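Local coordinates for protein esterase (Thermotoga maritima, PDB 3DOH) that is a thermostable esterase that probably hydrolyses carboxylic esters and joins an immunoglobulin-like domain to an alpha/beta-hydrolase domain, at residues R56-V61 / V81-S86. Residues are numbered along the deposited sequence; the frame is centred on the assembly and turned at random.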
ATOM      1  N   ARG A  56      11.206   5.764  20.143  1.00 29.73           N
ATOM      2  CA  ARG A  56      10.525   6.991  19.772  1.00 29.06           C
ATOM      3  C   ARG A  56      11.105   7.324  18.433  1.00 28.82           C
ATOM      4  O   ARG A  56      12.323   7.141  18.208  1.00 29.03           O
ATOM      5  CB  ARG A  56      10.791   8.102  20.795  1.00 28.84           C
ATOM      6  CG  ARG A  56      10.051   7.902  22.127  1.00 27.85           C
ATOM      7  CD  ARG A  56       8.546   7.775  21.912  1.00 28.21           C
ATOM      8  NE  ARG A  56       8.031   8.918  21.155  1.00 28.86           N
ATOM      9  CZ  ARG A  56       7.750  10.116  21.678  1.00 30.34           C
ATOM     10  NH1 ARG A  56       7.926  10.345  22.985  1.00 25.09           N
ATOM     11  NH2 ARG A  56       7.292  11.098  20.883  1.00 29.75           N
ATOM     12  N   THR A  57      10.258   7.779  17.522  1.00 28.23           N
ATOM     13  CA  THR A  57      10.785   8.117  16.236  1.00 28.08           C
ATOM     14  C   THR A  57      11.239   9.568  16.165  1.00 28.89           C
ATOM     15  O   THR A  57      10.423  10.481  16.331  1.00 28.17           O
ATOM     16  CB  THR A  57       9.897   7.715  15.047  1.00 28.36           C
ATOM     17  OG1 THR A  57       9.787   8.835  14.184  1.00 29.04           O
ATOM     18  CG2 THR A  57       8.520   7.186  15.422  1.00 25.56           C
ATOM     19  N   ILE A  58      12.557   9.756  15.949  1.00 29.60           N
ATOM     20  CA  ILE A  58      13.194  11.088  15.850  1.00 30.16           C
ATOM     21  C   ILE A  58      12.892  11.742  14.490  1.00 31.85           C
ATOM     22  O   ILE A  58      13.342  11.275  13.473  1.00 32.18           O
ATOM     23  CB  ILE A  58      14.732  11.006  16.090  1.00 29.28           C
ATOM     24  CG1 ILE A  58      15.029  10.370  17.445  1.00 27.13           C
ATOM     25  CG2 ILE A  58      15.324  12.367  16.120  1.00 28.35           C
ATOM     26  CD1 ILE A  58      16.330   9.549  17.514  1.00 21.68           C
ATOM     27  N   THR A  59      12.128  12.822  14.464  1.00 34.14           N
ATOM     28  CA  THR A  59      11.704  13.376  13.175  1.00 36.54           C
ATOM     29  C   THR A  59      12.620  14.482  12.582  1.00 37.90           C
ATOM     30  O   THR A  59      12.705  14.614  11.357  1.00 37.94           O
ATOM     31  CB  THR A  59      10.251  13.884  13.228  1.00 36.49           C
ATOM     32  OG1 THR A  59      10.095  14.732  14.369  1.00 38.52           O
ATOM     33  CG2 THR A  59       9.302  12.739  13.376  1.00 36.68           C
ATOM     34  N   LYS A  60      13.260  15.288  13.438  1.00 39.11           N
ATOM     35  CA  LYS A  60      14.301  16.239  12.993  1.00 40.79           C
ATOM     36  C   LYS A  60      15.382  16.341  14.079  1.00 40.86           C
ATOM     37  O   LYS A  60      15.059  16.205  15.252  1.00 41.37           O
ATOM     38  CB  LYS A  60      13.742  17.657  12.709  1.00 41.64           C
ATOM     39  CG  LYS A  60      12.245  17.805  12.276  1.00 43.89           C
ATOM     40  CD  LYS A  60      11.942  17.501  10.773  1.00 46.25           C
ATOM     41  CE  LYS A  60      10.855  18.444  10.190  1.00 47.53           C
ATOM     42  NZ  LYS A  60       9.810  18.944  11.201  1.00 52.04           N
ATOM     43  N   VAL A  61      16.648  16.556  13.701  1.00 41.07           N
ATOM     44  CA  VAL A  61      17.711  16.982  14.654  1.00 40.88           C
ATOM     45  C   VAL A  61      18.202  18.404  14.364  1.00 40.31           C
ATOM     46  O   VAL A  61      18.351  18.774  13.203  1.00 40.39           O
ATOM     47  CB  VAL A  61      18.967  16.066  14.643  1.00 40.84           C
ATOM     48  CG1 VAL A  61      19.915  16.471  15.769  1.00 42.28           C
ATOM     49  CG2 VAL A  61      18.602  14.637  14.818  1.00 40.85           C
ATOM     50  N   VAL A  81      21.775  19.931  21.685  1.00 39.01           N
ATOM     51  CA  VAL A  81      21.260  19.207  20.545  1.00 36.57           C
ATOM     52  C   VAL A  81      19.836  18.731  20.860  1.00 35.62           C
ATOM     53  O   VAL A  81      19.577  18.037  21.865  1.00 34.61           O
ATOM     54  CB  VAL A  81      22.215  18.060  20.117  1.00 36.93           C
ATOM     55  CG1 VAL A  81      21.515  17.047  19.196  1.00 35.51           C
ATOM     56  CG2 VAL A  81      23.460  18.647  19.457  1.00 34.64           C
ATOM     57  N   VAL A  82      18.929  19.158  19.983  1.00 33.92           N
ATOM     58  CA  VAL A  82      17.536  18.835  20.051  1.00 32.44           C
ATOM     59  C   VAL A  82      17.199  17.698  19.117  1.00 32.02           C
ATOM     60  O   VAL A  82      17.499  17.735  17.926  1.00 31.25           O
ATOM     61  CB  VAL A  82      16.659  20.041  19.664  1.00 32.56           C
ATOM     62  CG1 VAL A  82      15.144  19.623  19.528  1.00 31.76           C
ATOM     63  CG2 VAL A  82      16.800  21.137  20.691  1.00 32.45           C
ATOM     64  N   LEU A  83      16.545  16.698  19.681  1.00 31.83           N
ATOM     65  CA  LEU A  83      16.024  15.586  18.929  1.00 31.77           C
ATOM     66  C   LEU A  83      14.530  15.692  19.065  1.00 31.90           C
ATOM     67  O   LEU A  83      14.002  15.484  20.151  1.00 33.01           O
ATOM     68  CB  LEU A  83      16.458  14.274  19.591  1.00 31.75           C
ATOM     69  CG  LEU A  83      17.948  13.988  19.782  1.00 31.03           C
ATOM     70  CD1 LEU A  83      18.076  12.662  20.442  1.00 28.70           C
ATOM     71  CD2 LEU A  83      18.687  14.016  18.449  1.00 27.73           C
ATOM     72  N   GLU A  84      13.833  16.029  17.996  1.00 31.34           N
ATOM     73  CA  GLU A  84      12.395  16.119  18.075  1.00 30.75           C
ATOM     74  C   GLU A  84      11.771  14.739  17.850  1.00 29.52           C
ATOM     75  O   GLU A  84      12.275  13.932  17.083  1.00 29.81           O
ATOM     76  CB  GLU A  84      11.919  17.209  17.113  1.00 31.50           C
ATOM     77  CG  GLU A  84      10.802  16.811  16.174  1.00 36.46           C
ATOM     78  CD  GLU A  84       9.798  17.927  15.950  1.00 44.10           C
ATOM     79  OE1 GLU A  84      10.191  19.126  16.012  1.00 44.61           O
ATOM     80  OE2 GLU A  84       8.605  17.585  15.740  1.00 47.64           O
ATOM     81  N   LEU A  85      10.677  14.452  18.533  1.00 28.81           N
ATOM     82  CA  LEU A  85      10.055  13.115  18.470  1.00 28.16           C
ATOM     83  C   LEU A  85       8.618  13.107  17.918  1.00 28.28           C
ATOM     84  O   LEU A  85       7.843  14.009  18.193  1.00 27.90           O
ATOM     85  CB  LEU A  85      10.097  12.460  19.856  1.00 27.41           C
ATOM     86  CG  LEU A  85      11.444  12.582  20.587  1.00 26.48           C
ATOM     87  CD1 LEU A  85      11.231  12.111  22.002  1.00 26.17           C
ATOM     88  CD2 LEU A  85      12.582  11.789  19.902  1.00 21.69           C
ATOM     89  N   SER A  86       8.259  12.083  17.153  1.00 28.84           N
ATOM     90  CA  SER A  86       6.917  12.029  16.611  1.00 30.09           C
ATOM     91  C   SER A  86       5.931  12.032  17.719  1.00 30.13           C
ATOM     92  O   SER A  86       5.961  11.182  18.576  1.00 30.55           O
ATOM     93  CB  SER A  86       6.645  10.794  15.727  1.00 30.52           C
ATOM     94  OG  SER A  86       5.302  10.868  15.200  1.00 30.95           O
TER
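Antiparallel backbone bonds link residues 56-61 to 81-86 in the immunoglobulin-like domain: Ser86 N gives to Thr57 O (2.8 Å), Thr59 N to Glu84 O (2.8 Å) and Glu84 N to Lys60 O (3.0 Å). Because Thr59 and Lys60 together face Glu84, and Thr59 has a helix-like psi of -32°, this is a classic beta bulge.

The apolar contacts lie on one sheet face. Ile58 CG1 runs alongside Leu85 CD2 (3.7 Å), and Val61 CG2 alongside Leu83 CD2 (3.7 Å). Strand 43-48 extends this surface, with Val45 touching both Ile58 and Leu83.

The polar side-chain contact comes from Arg56. Bends at chi2 (-57°) and chi3 turn its chain back across Leu85, whose CD1 covers one guanidinium face near the rim. Arg56 NH2 reaches Ser86 O at 2.7 Å, lying above the carbonyl plane (50° out of it). Asp89 salt-bridges NE, while Val22 O and Tyr110 OH take NH1. A methionine in place of Arg56 would probably leave Ser86 O without this donor and the Asp89 carboxylate without its countercharge.

The chemistry thus divides: aliphatic side chains pack on one face of the bulged ladder, while a buried guanidinium, its charge probably balanced by Asp89, ties the residue after strand 80-85 to strands 19-29 and 110-114 through Val22 and Tyr110.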